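Local coordinates for protein restriction endonuclease (Mycobacterium sp., PDB 4F0Q) that cuts DNA in response to cytosine methylation, working as a tetramer whose nuclease domain carries a magnesium ion, at residues V23-E28 and V176-A181; R82-I87 and P155-R160; A182-L187 and L204-A209; L208-G213 and I259-L264. All coordinates share one frame; numbering follows the deposited sequence.

Overall arrangement
All four contacts belong to one region of the chain, built largely round the mixed sheet of the AspBHI N-terminal family. Strand 175-193 runs through contacts 1 and 3, whose centres lie about 18 Å apart, while contact 2 sits on its neighbour, strand 156-166, about 12 Å from the centre of each. Contact 4 takes over where contact 3 ends: they share Leu-208 and Ala-209, their centres are about 13 Å apart, and a salt bridge joins Glu-185 OE1 to Arg-260 NH1 (2.7 Å). The magnesium ion lies elsewhere, in the PDDEXK-clan nuclease region, at Asp-334, Gln-355 and Ala-356, so these contacts shape the probable recognition domain rather than the metal site.

Contact 1 of 4, residues V23-E28 and V176-A181; sequences VFVGDE and VEFCGA
Phe-178 lies beneath the bend that runs from Val-23 to Asp-27 and meets it along one flank of its side chain. Its CB rests 3.9 Å from Val-23 CG2, and the same methyl stays alongside CG. A chi1 of -179° swings the ring beneath Val-23 and beside the Phe-24 carbonyl, whose O is 3.4 Å from Phe-178 CD2; Val-25 N also lies near the ring plane. CE2 then passes under Val-23 CG1, a CH-pi contact 4.2 Å from the ring centroid and 15° off the normal. Gly-180 N lies over the centre of the opposite face, while Phe-159 and Val-219 add further packing. A flat, apolar ring suits a place layered between a valine methyl and a glycine amide.

Two backbone bonds hold the bend over the strand: Gly-26 N gives its hydrogen to Phe-178 O (2.8 Å), and Phe-178 N gives its own to Asp-27 O (3.2 Å). Asp-27 N donates to Phe-24 O, so this carbonyl both closes the turn and meets the ring edge. Asp-27 OD2 receives Phe-24 N at 2.9 Å from above the carboxylate plane. Gly-26 has a positive phi (109°), where a CB would be jammed against the preceding carbonyl oxygen; its bare CA also lies against Glu-177, whose extended side chain carries OE2 on to Arg-160. The arrangement is a type II beta turn with glycine in its third position, leading into the mixed sheet, where strand 28-30 runs antiparallel to 175-193.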
loop_
_atom_site.group_PDB
_atom_site.type_symbol
_atom_site.label_atom_id
_atom_site.label_comp_id
_atom_site.label_asym_id
_atom_site.label_seq_id
_atom_site.Cartn_x
_atom_site.Cartn_y
_atom_site.Cartn_z
ATOM N N VAL A 23 -36.494 2.203 14.410
ATOM C CA VAL A 23 -35.503 1.809 15.403
ATOM C C VAL A 23 -34.115 2.208 14.910
ATOM O O VAL A 23 -33.744 1.923 13.773
ATOM C CB VAL A 23 -35.568 0.296 15.722
ATOM C CG1 VAL A 23 -35.481 -0.532 14.452
ATOM C CG2 VAL A 23 -34.469 -0.094 16.702
ATOM N N PHE A 24 -33.359 2.890 15.763
ATOM C CA PHE A 24 -32.050 3.397 15.371
ATOM C C PHE A 24 -30.920 2.536 15.918
ATOM O O PHE A 24 -31.096 1.810 16.894
ATOM C CB PHE A 24 -31.880 4.849 15.825
ATOM C CG PHE A 24 -32.879 5.790 15.220
ATOM C CD1 PHE A 24 -32.623 6.404 14.004
ATOM C CD2 PHE A 24 -34.077 6.058 15.862
ATOM C CE1 PHE A 24 -33.541 7.269 13.442
ATOM C CE2 PHE A 24 -34.999 6.923 15.304
ATOM C CZ PHE A 24 -34.731 7.530 14.093
ATOM N N VAL A 25 -29.759 2.616 15.277
ATOM C CA VAL A 25 -28.596 1.853 15.712
ATOM C C VAL A 25 -28.127 2.327 17.082
ATOM O O VAL A 25 -27.718 3.476 17.245
ATOM C CB VAL A 25 -27.436 1.964 14.707
ATOM C CG1 VAL A 25 -26.230 1.183 15.205
ATOM C CG2 VAL A 25 -27.871 1.466 13.339
ATOM N N GLY A 26 -28.197 1.436 18.065
ATOM C CA GLY A 26 -27.798 1.765 19.420
ATOM C C GLY A 26 -28.980 1.864 20.363
ATOM O O GLY A 26 -28.807 2.057 21.566
ATOM N N ASP A 27 -30.185 1.733 19.812
ATOM C CA ASP A 27 -31.407 1.784 20.609
ATOM C C ASP A 27 -31.436 0.680 21.659
ATOM O O ASP A 27 -31.239 -0.494 21.347
ATOM C CB ASP A 27 -32.647 1.689 19.717
ATOM C CG ASP A 27 -32.973 3.002 19.029
ATOM O OD1 ASP A 27 -32.083 3.874 18.951
ATOM O OD2 ASP A 27 -34.121 3.159 18.561
ATOM N N GLU A 28 -31.677 1.072 22.905
ATOM C CA GLU A 28 -31.728 0.130 24.015
ATOM C C GLU A 28 -33.148 -0.376 24.228
ATOM O O GLU A 28 -34.037 0.376 24.627
ATOM C CB GLU A 28 -31.191 0.781 25.290
ATOM C CG GLU A 28 -29.719 1.154 25.207
ATOM C CD GLU A 28 -29.245 1.952 26.405
ATOM O OE1 GLU A 28 -30.083 2.617 27.047
ATOM O OE2 GLU A 28 -28.032 1.912 26.703
ATOM N N VAL A 176 -31.449 -5.540 25.151
ATOM C CA VAL A 176 -30.662 -5.755 23.945
ATOM C C VAL A 176 -30.520 -4.469 23.136
ATOM O O VAL A 176 -31.428 -3.641 23.097
ATOM C CB VAL A 176 -31.266 -6.862 23.051
ATOM C CG1 VAL A 176 -31.059 -8.230 23.684
ATOM C CG2 VAL A 176 -32.743 -6.595 22.789
ATOM N N GLU A 177 -29.368 -4.311 22.496
ATOM C CA GLU A 177 -29.082 -3.138 21.685
ATOM C C GLU A 177 -29.167 -3.485 20.204
ATOM O O GLU A 177 -28.651 -4.516 19.770
ATOM C CB GLU A 177 -27.690 -2.597 22.012
ATOM C CG GLU A 177 -27.215 -1.498 21.079
ATOM C CD GLU A 177 -25.752 -1.153 21.277
ATOM O OE1 GLU A 177 -25.212 -1.446 22.364
ATOM O OE2 GLU A 177 -25.140 -0.594 20.344
ATOM N N PHE A 178 -29.825 -2.616 19.439
ATOM C CA PHE A 178 -29.959 -2.794 17.998
ATOM C C PHE A 178 -28.685 -2.361 17.278
ATOM O O PHE A 178 -28.156 -1.278 17.525
ATOM C CB PHE A 178 -31.165 -2.009 17.479
ATOM C CG PHE A 178 -31.394 -2.149 16.000
ATOM C CD1 PHE A 178 -31.759 -3.367 15.452
ATOM C CD2 PHE A 178 -31.262 -1.055 15.160
ATOM C CE1 PHE A 178 -31.974 -3.496 14.093
ATOM C CE2 PHE A 178 -31.478 -1.177 13.801
ATOM C CZ PHE A 178 -31.837 -2.399 13.267
ATOM N N CYS A 179 -28.197 -3.216 16.385
ATOM C CA CYS A 179 -26.923 -2.985 15.713
ATOM C C CYS A 179 -27.063 -2.896 14.196
ATOM O O CYS A 179 -26.067 -2.915 13.473
ATOM C CB CYS A 179 -25.921 -4.083 16.083
ATOM S SG CYS A 179 -25.511 -4.156 17.842
ATOM N N GLY A 180 -28.299 -2.802 13.718
ATOM C CA GLY A 180 -28.553 -2.612 12.302
ATOM C C GLY A 180 -28.898 -3.877 11.540
ATOM O O GLY A 180 -28.919 -4.975 12.100
ATOM N N ALA A 181 -29.180 -3.712 10.252
ATOM C CA ALA A 181 -29.433 -4.837 9.360
ATOM C C ALA A 181 -28.159 -5.153 8.588
ATOM O O ALA A 181 -27.459 -4.247 8.140
ATOM C CB ALA A 181 -30.572 -4.511 8.405
#

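Contact 2 of 4, residues R82-I87 and P155-R160; sequences RALIAI and PLFLFR
Ile-85 O is approached by three donors of unequal strength: water 1 donates to it at 2.7 Å, Phe-157 N makes only a weak bond, and the CA-H of Leu-156 adds a C-H...O contact. The same water also donates weakly to Phe-157 O, which is the acceptor of a straight bond from Ile-87 N (3.1 Å, 176° at the hydrogen). Ile-85 N reaches Pro-155 O at 3.0 Å; further along, Phe-159 N meets Ile-87 O at 2.8 Å, nearly end-on to the carbonyl, and the ladder continues to Ser-89. Proline, which has no N-H, suits the start of the ladder, where only its carbonyl is called on.

On the face carrying Ile-85 and Ile-87, branched aliphatics pack together. Ile-87 CD1 touches Leu-156 CD2 at 3.9 Å, and its CB lies beside Leu-158 CD2, the two side chains pointing the same way. On the other side, Leu-84 comes at about a right angle to Phe-157, laying CD1 over one ring face 4.1 Å from CD1 of the phenylalanine; Ile-224 of helix 222-227 packs on both. This is a parallel beta ladder, strands 85-89 and 156-166, inside the mixed sheet of the PUA-clan domain.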
loop_
_atom_site.group_PDB
_atom_site.type_symbol
_atom_site.label_atom_id
_atom_site.label_comp_id
_atom_site.label_asym_id
_atom_site.label_seq_id
_atom_site.Cartn_x
_atom_site.Cartn_y
_atom_site.Cartn_z
ATOM N N ARG A 82 -38.070 -16.516 3.636
ATOM C CA ARG A 82 -37.702 -16.284 5.026
ATOM C C ARG A 82 -37.697 -14.780 5.289
ATOM O O ARG A 82 -36.961 -14.032 4.645
ATOM C CB ARG A 82 -36.325 -16.878 5.322
ATOM C CG ARG A 82 -35.995 -16.988 6.801
ATOM C CD ARG A 82 -36.699 -18.175 7.440
ATOM N NE ARG A 82 -36.310 -19.438 6.818
ATOM C CZ ARG A 82 -36.664 -20.635 7.271
ATOM N NH1 ARG A 82 -37.416 -20.739 8.358
ATOM N NH2 ARG A 82 -36.264 -21.732 6.640
ATOM N N ALA A 83 -38.527 -14.344 6.232
ATOM C CA ALA A 83 -38.700 -12.922 6.518
ATOM C C ALA A 83 -37.409 -12.243 6.967
ATOM O O ALA A 83 -37.000 -11.232 6.396
ATOM C CB ALA A 83 -39.791 -12.724 7.558
ATOM N N LEU A 84 -36.773 -12.802 7.990
ATOM C CA LEU A 84 -35.539 -12.234 8.520
ATOM C C LEU A 84 -34.814 -13.228 9.416
ATOM O O LEU A 84 -35.355 -14.276 9.767
ATOM C CB LEU A 84 -35.824 -10.953 9.311
ATOM C CG LEU A 84 -36.280 -11.088 10.769
ATOM C CD1 LEU A 84 -36.251 -9.733 11.458
ATOM C CD2 LEU A 84 -37.668 -11.704 10.875
ATOM N N ILE A 85 -33.582 -12.888 9.778
ATOM C CA ILE A 85 -32.835 -13.645 10.772
ATOM C C ILE A 85 -32.416 -12.723 11.911
ATOM O O ILE A 85 -31.659 -11.774 11.709
ATOM C CB ILE A 85 -31.597 -14.329 10.168
ATOM C CG1 ILE A 85 -32.021 -15.427 9.190
ATOM C CG2 ILE A 85 -30.726 -14.917 11.267
ATOM C CD1 ILE A 85 -30.863 -16.195 8.600
ATOM N N ALA A 86 -32.925 -13.002 13.106
ATOM C CA ALA A 86 -32.629 -12.191 14.280
ATOM C C ALA A 86 -31.480 -12.795 15.075
ATOM O O ALA A 86 -31.579 -13.915 15.572
ATOM C CB ALA A 86 -33.867 -12.055 15.152
ATOM N N ILE A 87 -30.389 -12.046 15.194
ATOM C CA ILE A 87 -29.198 -12.531 15.880
ATOM C C ILE A 87 -28.954 -11.799 17.197
ATOM O O ILE A 87 -28.903 -10.570 17.239
ATOM C CB ILE A 87 -27.949 -12.423 14.979
ATOM C CG1 ILE A 87 -28.016 -13.459 13.856
ATOM C CG2 ILE A 87 -26.678 -12.611 15.788
ATOM C CD1 ILE A 87 -26.888 -13.348 12.856
ATOM N N PRO A 155 -32.955 -10.356 5.728
ATOM C CA PRO A 155 -32.059 -9.396 6.383
ATOM C C PRO A 155 -31.576 -9.902 7.736
ATOM O O PRO A 155 -32.350 -10.505 8.477
ATOM C CB PRO A 155 -32.949 -8.165 6.574
ATOM C CG PRO A 155 -34.000 -8.290 5.528
ATOM C CD PRO A 155 -34.259 -9.759 5.398
ATOM N N LEU A 156 -30.308 -9.659 8.050
ATOM C CA LEU A 156 -29.759 -10.052 9.343
ATOM C C LEU A 156 -29.791 -8.897 10.338
ATOM O O LEU A 156 -28.877 -8.073 10.383
ATOM C CB LEU A 156 -28.333 -10.594 9.197
ATOM C CG LEU A 156 -28.182 -12.110 9.036
ATOM C CD1 LEU A 156 -28.833 -12.604 7.750
ATOM C CD2 LEU A 156 -26.717 -12.511 9.087
ATOM N N PHE A 157 -30.858 -8.845 11.130
ATOM C CA PHE A 157 -31.006 -7.830 12.164
ATOM C C PHE A 157 -30.163 -8.187 13.379
ATOM O O PHE A 157 -30.448 -9.156 14.082
ATOM C CB PHE A 157 -32.475 -7.680 12.563
ATOM C CG PHE A 157 -33.264 -6.792 11.646
ATOM C CD1 PHE A 157 -33.376 -7.090 10.298
ATOM C CD2 PHE A 157 -33.900 -5.663 12.133
ATOM C CE1 PHE A 157 -34.100 -6.273 9.452
ATOM C CE2 PHE A 157 -34.630 -4.844 11.292
ATOM C CZ PHE A 157 -34.731 -5.149 9.951
ATOM N N LEU A 158 -29.122 -7.398 13.617
ATOM C CA LEU A 158 -28.185 -7.683 14.694
ATOM C C LEU A 158 -28.625 -7.071 16.019
ATOM O O LEU A 158 -29.087 -5.935 16.070
ATOM C CB LEU A 158 -26.785 -7.191 14.325
ATOM C CG LEU A 158 -26.228 -7.745 13.012
ATOM C CD1 LEU A 158 -24.853 -7.169 12.717
ATOM C CD2 LEU A 158 -26.180 -9.265 13.049
ATOM N N PHE A 159 -28.482 -7.847 17.088
ATOM C CA PHE A 159 -28.746 -7.366 18.437
ATOM C C PHE A 159 -27.646 -7.851 19.370
ATOM O O PHE A 159 -27.063 -8.910 19.147
ATOM C CB PHE A 159 -30.105 -7.866 18.935
ATOM C CG PHE A 159 -31.272 -7.350 18.143
ATOM C CD1 PHE A 159 -31.864 -6.140 18.468
ATOM C CD2 PHE A 159 -31.781 -8.075 17.079
ATOM C CE1 PHE A 159 -32.938 -5.663 17.744
ATOM C CE2 PHE A 159 -32.854 -7.602 16.351
ATOM C CZ PHE A 159 -33.434 -6.394 16.684
ATOM N N ARG A 160 -27.356 -7.079 20.413
ATOM C CA ARG A 160 -26.391 -7.534 21.413
ATOM C C ARG A 160 -26.810 -7.202 22.844
ATOM O O ARG A 160 -27.198 -6.076 23.142
ATOM C CB ARG A 160 -24.983 -7.003 21.117
ATOM C CG ARG A 160 -24.866 -5.489 21.072
ATOM C CD ARG A 160 -23.446 -5.067 20.731
ATOM N NE ARG A 160 -23.337 -3.632 20.486
ATOM C CZ ARG A 160 -22.210 -3.019 20.138
ATOM N NH1 ARG A 160 -21.092 -3.717 19.996
ATOM N NH2 ARG A 160 -22.198 -1.709 19.933
HETATM O O HOH W 1 -29.192 -10.942 12.469
#

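Contact 3 of 4, residues A182-L187 and L204-A209; sequences AIIERL and LSLDLA
Arg-186 and Asp-207 lie side by side on one face of the sheet, and their charged ends form a salt bridge. OD2 takes both NE, at 2.7 Å, and NH2, at 2.8 Å, each through a weak, bent hydrogen bond. The arginine chain turns at chi3 (64°), which brings NE and NH2 round to OD2, the guanidinium and carboxylate planes 29° apart. The other oxygen, OD1, is held by Arg-113 and His-111 of strand 111-115, so several basic groups would favour an ionised aspartate.

Behind this pair is the backbone that sets its register. Asp-207 O accepts Arg-186 N in its carbonyl plane, on a lone pair (3.0 Å), and Glu-185 N more weakly. Two residues thus face one, a classic beta bulge in the hairpin of strands 175-193 and 200-210, with Glu-185 in helical backbone angles. Its extended side chain leads OE1 to Arg-260 and OE2 to Arg-313 of the third subunit. On the Ile-183 side the pairing is regular, Ala-209 N bonding to Ile-183 O (2.8 Å) and Ile-183 N to Ala-209 O.

The opposite face is apolar; leucine and isoleucine suit it, buried against strand 156-166 and helix 130-142. Leu-206 CD2 touches both Ile-184 CD1 (3.9 Å) and Leu-187 CD1 (3.8 Å), and Leu-208 CD2 rides alongside Ile-184 CG1 (3.8 Å). Further out, Leu-156 covers Ile-184 and Leu-208, while Leu-136 and Ala-139 pack on Leu-187.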
loop_
_atom_site.group_PDB
_atom_site.type_symbol
_atom_site.label_atom_id
_atom_site.label_comp_id
_atom_site.label_asym_id
_atom_site.label_seq_id
_atom_site.Cartn_x
_atom_site.Cartn_y
_atom_site.Cartn_z
ATOM N N ALA A 182 -27.857 -6.438 8.432
ATOM C CA ALA A 182 -26.590 -6.842 7.832
ATOM C C ALA A 182 -26.744 -7.765 6.627
ATOM O O ALA A 182 -27.705 -8.529 6.525
ATOM C CB ALA A 182 -25.694 -7.487 8.883
ATOM N N ILE A 183 -25.780 -7.679 5.715
ATOM C CA ILE A 183 -25.685 -8.594 4.586
ATOM C C ILE A 183 -24.523 -9.545 4.834
ATOM O O ILE A 183 -23.456 -9.122 5.275
ATOM C CB ILE A 183 -25.413 -7.839 3.271
ATOM C CG1 ILE A 183 -26.432 -6.718 3.071
ATOM C CG2 ILE A 183 -25.423 -8.794 2.087
ATOM C CD1 ILE A 183 -26.224 -5.933 1.798
ATOM N N ILE A 184 -24.727 -10.828 4.558
ATOM C CA ILE A 184 -23.636 -11.787 4.648
ATOM C C ILE A 184 -22.642 -11.526 3.523
ATOM O O ILE A 184 -22.846 -11.953 2.385
ATOM C CB ILE A 184 -24.139 -13.243 4.575
ATOM C CG1 ILE A 184 -25.118 -13.522 5.715
ATOM C CG2 ILE A 184 -22.971 -14.216 4.632
ATOM C CD1 ILE A 184 -25.608 -14.951 5.761
ATOM N N GLU A 185 -21.571 -10.808 3.845
ATOM C CA GLU A 185 -20.555 -10.480 2.855
ATOM C C GLU A 185 -19.651 -11.676 2.593
ATOM O O GLU A 185 -19.247 -11.924 1.456
ATOM C CB GLU A 185 -19.724 -9.277 3.301
ATOM C CG GLU A 185 -18.695 -8.834 2.275
ATOM C CD GLU A 185 -17.859 -7.665 2.752
ATOM O OE1 GLU A 185 -17.774 -7.455 3.981
ATOM O OE2 GLU A 185 -17.293 -6.952 1.897
ATOM N N ARG A 186 -19.334 -12.419 3.647
ATOM C CA ARG A 186 -18.517 -13.618 3.485
ATOM C C ARG A 186 -18.896 -14.700 4.494
ATOM O O ARG A 186 -19.318 -14.401 5.607
ATOM C CB ARG A 186 -17.028 -13.274 3.588
ATOM C CG ARG A 186 -16.098 -14.374 3.097
ATOM C CD ARG A 186 -14.671 -13.875 2.924
ATOM N NE ARG A 186 -14.074 -13.455 4.188
ATOM C CZ ARG A 186 -12.799 -13.107 4.330
ATOM N NH1 ARG A 186 -11.982 -13.132 3.286
ATOM N NH2 ARG A 186 -12.338 -12.738 5.518
ATOM N N LEU A 187 -18.761 -15.957 4.087
ATOM C CA LEU A 187 -19.007 -17.086 4.977
ATOM C C LEU A 187 -17.938 -18.143 4.740
ATOM O O LEU A 187 -17.858 -18.722 3.658
ATOM C CB LEU A 187 -20.405 -17.670 4.742
ATOM C CG LEU A 187 -20.945 -18.675 5.767
ATOM C CD1 LEU A 187 -22.461 -18.587 5.845
ATOM C CD2 LEU A 187 -20.521 -20.102 5.442
ATOM N N LEU A 204 -18.597 -21.962 11.476
ATOM C CA LEU A 204 -18.716 -21.002 10.389
ATOM C C LEU A 204 -18.406 -19.591 10.874
ATOM O O LEU A 204 -18.971 -19.125 11.862
ATOM C CB LEU A 204 -20.117 -21.054 9.780
ATOM C CG LEU A 204 -20.583 -22.418 9.266
ATOM C CD1 LEU A 204 -21.966 -22.308 8.646
ATOM C CD2 LEU A 204 -19.590 -22.990 8.268
ATOM N N SER A 205 -17.495 -18.921 10.175
ATOM C CA SER A 205 -17.147 -17.539 10.475
ATOM C C SER A 205 -17.688 -16.630 9.378
ATOM O O SER A 205 -17.446 -16.863 8.194
ATOM C CB SER A 205 -15.631 -17.382 10.598
ATOM O OG SER A 205 -15.281 -16.054 10.945
ATOM N N LEU A 206 -18.421 -15.597 9.775
ATOM C CA LEU A 206 -19.117 -14.745 8.818
ATOM C C LEU A 206 -18.700 -13.277 8.892
ATOM O O LEU A 206 -18.696 -12.670 9.966
ATOM C CB LEU A 206 -20.637 -14.858 8.998
ATOM C CG LEU A 206 -21.364 -16.108 8.487
ATOM C CD1 LEU A 206 -21.104 -17.324 9.365
ATOM C CD2 LEU A 206 -22.859 -15.842 8.374
ATOM N N ASP A 207 -18.345 -12.723 7.736
ATOM C CA ASP A 207 -18.154 -11.289 7.583
ATOM C C ASP A 207 -19.481 -10.659 7.192
ATOM O O ASP A 207 -20.000 -10.909 6.098
ATOM C CB ASP A 207 -17.109 -10.987 6.508
ATOM C CG ASP A 207 -15.699 -11.297 6.960
ATOM O OD1 ASP A 207 -15.409 -11.139 8.164
ATOM O OD2 ASP A 207 -14.878 -11.693 6.107
ATOM N N LEU A 208 -20.026 -9.849 8.095
ATOM C CA LEU A 208 -21.312 -9.199 7.881
ATOM C C LEU A 208 -21.141 -7.707 7.630
ATOM O O LEU A 208 -20.335 -7.041 8.285
ATOM C CB LEU A 208 -22.231 -9.417 9.086
ATOM C CG LEU A 208 -22.528 -10.862 9.488
ATOM C CD1 LEU A 208 -23.427 -10.896 10.712
ATOM C CD2 LEU A 208 -23.159 -11.623 8.336
ATOM N N ALA A 209 -21.911 -7.189 6.680
ATOM C CA ALA A 209 -21.871 -5.774 6.341
ATOM C C ALA A 209 -23.155 -5.079 6.778
ATOM O O ALA A 209 -24.206 -5.257 6.163
ATOM C CB ALA A 209 -21.654 -5.596 4.847
#

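Contact 4 of 4, residues L208-G213 and I259-L264; sequences LAVVSG and IRRRVL
Val-210 O accepts the hydrogen of Arg-261 N at 2.7 Å, with the donor close to the line of the carbonyl bond (C=O...N 163°). Two residues along on each chain, on the far side of the single Val-211/Arg-260 bridge, the exchange is reversed: Ser-212 N donates to Ile-259 O at 2.8 Å, tilted 24° from the carbonyl plane. Each of these acceptors also draws a C-H, the CA of Arg-260 facing Val-210 O and the CA of Val-211 lying 3.3 Å from Ile-259 O. Val-211 N is satisfied on another side, by Ala-181 O of strand 175-193.

The serine hydroxyl extends the polar link through solvent. A chi1 of 178° turns Ser-212 OG away from its own backbone nitrogen and out to water 2, 2.9 Å away. That water accepts Arg-262 N at 3.1 Å. A small polar side chain suits this partly exposed place beside water.

Arg-261 touches the strand with its hydrocarbon part: extended from CG to NE, it runs beside Val-210, whose CG1 lies 4.1 Å from its CD, and its guanidinium goes on to Asp-217. Arg-260, bent at chi3, lays CG and NH1 against Ala-209 CB (3.8 and 3.7 Å), and NH1 finds Glu-185. Ile-259 CD1 meets Val-211 CG1, and the side chain also packs on helix 243-251. The chemistry implies that main chains supply the direct polar grip, while the charges of Arg-260 and Arg-261 tie residues 259-264 to other parts of the domain; the same segment, through Val-263 and Leu-264, continues the sheet into the second subunit.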
loop_
_atom_site.group_PDB
_atom_site.type_symbol
_atom_site.label_atom_id
_atom_site.label_comp_id
_atom_site.label_asym_id
_atom_site.label_seq_id
_atom_site.Cartn_x
_atom_site.Cartn_y
_atom_site.Cartn_z
ATOM N N LEU A 208 -20.026 -9.849 8.095
ATOM C CA LEU A 208 -21.312 -9.199 7.881
ATOM C C LEU A 208 -21.141 -7.707 7.630
ATOM O O LEU A 208 -20.335 -7.041 8.285
ATOM C CB LEU A 208 -22.231 -9.417 9.086
ATOM C CG LEU A 208 -22.528 -10.862 9.488
ATOM C CD1 LEU A 208 -23.427 -10.896 10.712
ATOM C CD2 LEU A 208 -23.159 -11.623 8.336
ATOM N N ALA A 209 -21.911 -7.189 6.680
ATOM C CA ALA A 209 -21.871 -5.774 6.341
ATOM C C ALA A 209 -23.155 -5.079 6.778
ATOM O O ALA A 209 -24.206 -5.257 6.163
ATOM C CB ALA A 209 -21.654 -5.596 4.847
ATOM N N VAL A 210 -23.066 -4.294 7.846
ATOM C CA VAL A 210 -24.207 -3.524 8.324
ATOM C C VAL A 210 -24.501 -2.385 7.355
ATOM O O VAL A 210 -23.658 -1.519 7.131
ATOM C CB VAL A 210 -23.956 -2.952 9.730
ATOM C CG1 VAL A 210 -25.144 -2.122 10.186
ATOM C CG2 VAL A 210 -23.678 -4.076 10.714
ATOM N N VAL A 211 -25.700 -2.393 6.782
ATOM C CA VAL A 211 -26.062 -1.425 5.750
ATOM C C VAL A 211 -26.351 -0.033 6.306
ATOM O O VAL A 211 -26.922 0.114 7.388
ATOM C CB VAL A 211 -27.275 -1.904 4.919
ATOM C CG1 VAL A 211 -26.909 -3.132 4.106
ATOM C CG2 VAL A 211 -28.465 -2.192 5.821
ATOM N N SER A 212 -25.947 0.985 5.553
ATOM C CA SER A 212 -26.240 2.368 5.905
ATOM C C SER A 212 -27.744 2.606 5.856
ATOM O O SER A 212 -28.431 2.104 4.966
ATOM C CB SER A 212 -25.525 3.325 4.950
ATOM O OG SER A 212 -25.835 4.674 5.252
ATOM N N GLY A 213 -28.253 3.371 6.815
ATOM C CA GLY A 213 -29.680 3.610 6.914
ATOM C C GLY A 213 -30.195 4.665 5.955
ATOM O O GLY A 213 -31.387 4.706 5.650
ATOM N N ILE A 259 -22.247 0.421 0.503
ATOM C CA ILE A 259 -23.480 0.523 1.280
ATOM C C ILE A 259 -23.286 0.228 2.765
ATOM O O ILE A 259 -24.255 0.138 3.516
ATOM C CB ILE A 259 -24.580 -0.407 0.726
ATOM C CG1 ILE A 259 -24.120 -1.865 0.772
ATOM C CG2 ILE A 259 -24.960 -0.004 -0.691
ATOM C CD1 ILE A 259 -25.111 -2.834 0.167
ATOM N N ARG A 260 -22.034 0.082 3.187
ATOM C CA ARG A 260 -21.735 -0.191 4.589
ATOM C C ARG A 260 -21.966 1.039 5.459
ATOM O O ARG A 260 -21.696 2.165 5.042
ATOM C CB ARG A 260 -20.295 -0.681 4.749
ATOM C CG ARG A 260 -20.175 -2.133 5.172
ATOM C CD ARG A 260 -18.723 -2.523 5.378
ATOM N NE ARG A 260 -17.975 -2.531 4.124
ATOM C CZ ARG A 260 -17.744 -3.623 3.403
ATOM N NH1 ARG A 260 -18.201 -4.796 3.816
ATOM N NH2 ARG A 260 -17.055 -3.544 2.273
ATOM N N ARG A 261 -22.468 0.813 6.670
ATOM C CA ARG A 261 -22.697 1.894 7.623
ATOM C C ARG A 261 -21.379 2.538 8.044
ATOM O O ARG A 261 -20.397 1.846 8.313
ATOM C CB ARG A 261 -23.448 1.375 8.852
ATOM C CG ARG A 261 -23.721 2.434 9.912
ATOM C CD ARG A 261 -24.496 1.857 11.086
ATOM N NE ARG A 261 -24.815 2.871 12.087
ATOM C CZ ARG A 261 -24.083 3.110 13.171
ATOM N NH1 ARG A 261 -22.982 2.408 13.398
ATOM N NH2 ARG A 261 -24.453 4.052 14.029
ATOM N N ARG A 262 -21.365 3.866 8.097
ATOM C CA ARG A 262 -20.159 4.606 8.444
ATOM C C ARG A 262 -20.439 5.650 9.517
ATOM O O ARG A 262 -21.384 6.429 9.407
ATOM C CB ARG A 262 -19.577 5.281 7.200
ATOM C CG ARG A 262 -18.287 6.043 7.444
ATOM C CD ARG A 262 -17.159 5.109 7.854
ATOM N NE ARG A 262 -15.860 5.771 7.782
ATOM C CZ ARG A 262 -15.307 6.444 8.784
ATOM N NH1 ARG A 262 -15.935 6.544 9.946
ATOM N NH2 ARG A 262 -14.121 7.016 8.624
ATOM N N VAL A 263 -19.613 5.657 10.558
ATOM C CA VAL A 263 -19.714 6.664 11.607
ATOM C C VAL A 263 -18.411 7.443 11.714
ATOM O O VAL A 263 -17.364 6.874 12.022
ATOM C CB VAL A 263 -20.041 6.038 12.977
ATOM C CG1 VAL A 263 -20.002 7.097 14.065
ATOM C CG2 VAL A 263 -21.399 5.360 12.938
ATOM N N LEU A 264 -18.478 8.744 11.451
ATOM C CA LEU A 264 -17.301 9.600 11.545
ATOM C C LEU A 264 -16.935 9.861 13.002
ATOM O O LEU A 264 -17.571 10.666 13.681
ATOM C CB LEU A 264 -17.526 10.922 10.806
ATOM C CG LEU A 264 -17.631 10.840 9.281
ATOM C CD1 LEU A 264 -17.828 12.221 8.675
ATOM C CD2 LEU A 264 -16.408 10.158 8.689
HETATM O O HOH W 2 -23.985 5.275 7.342
#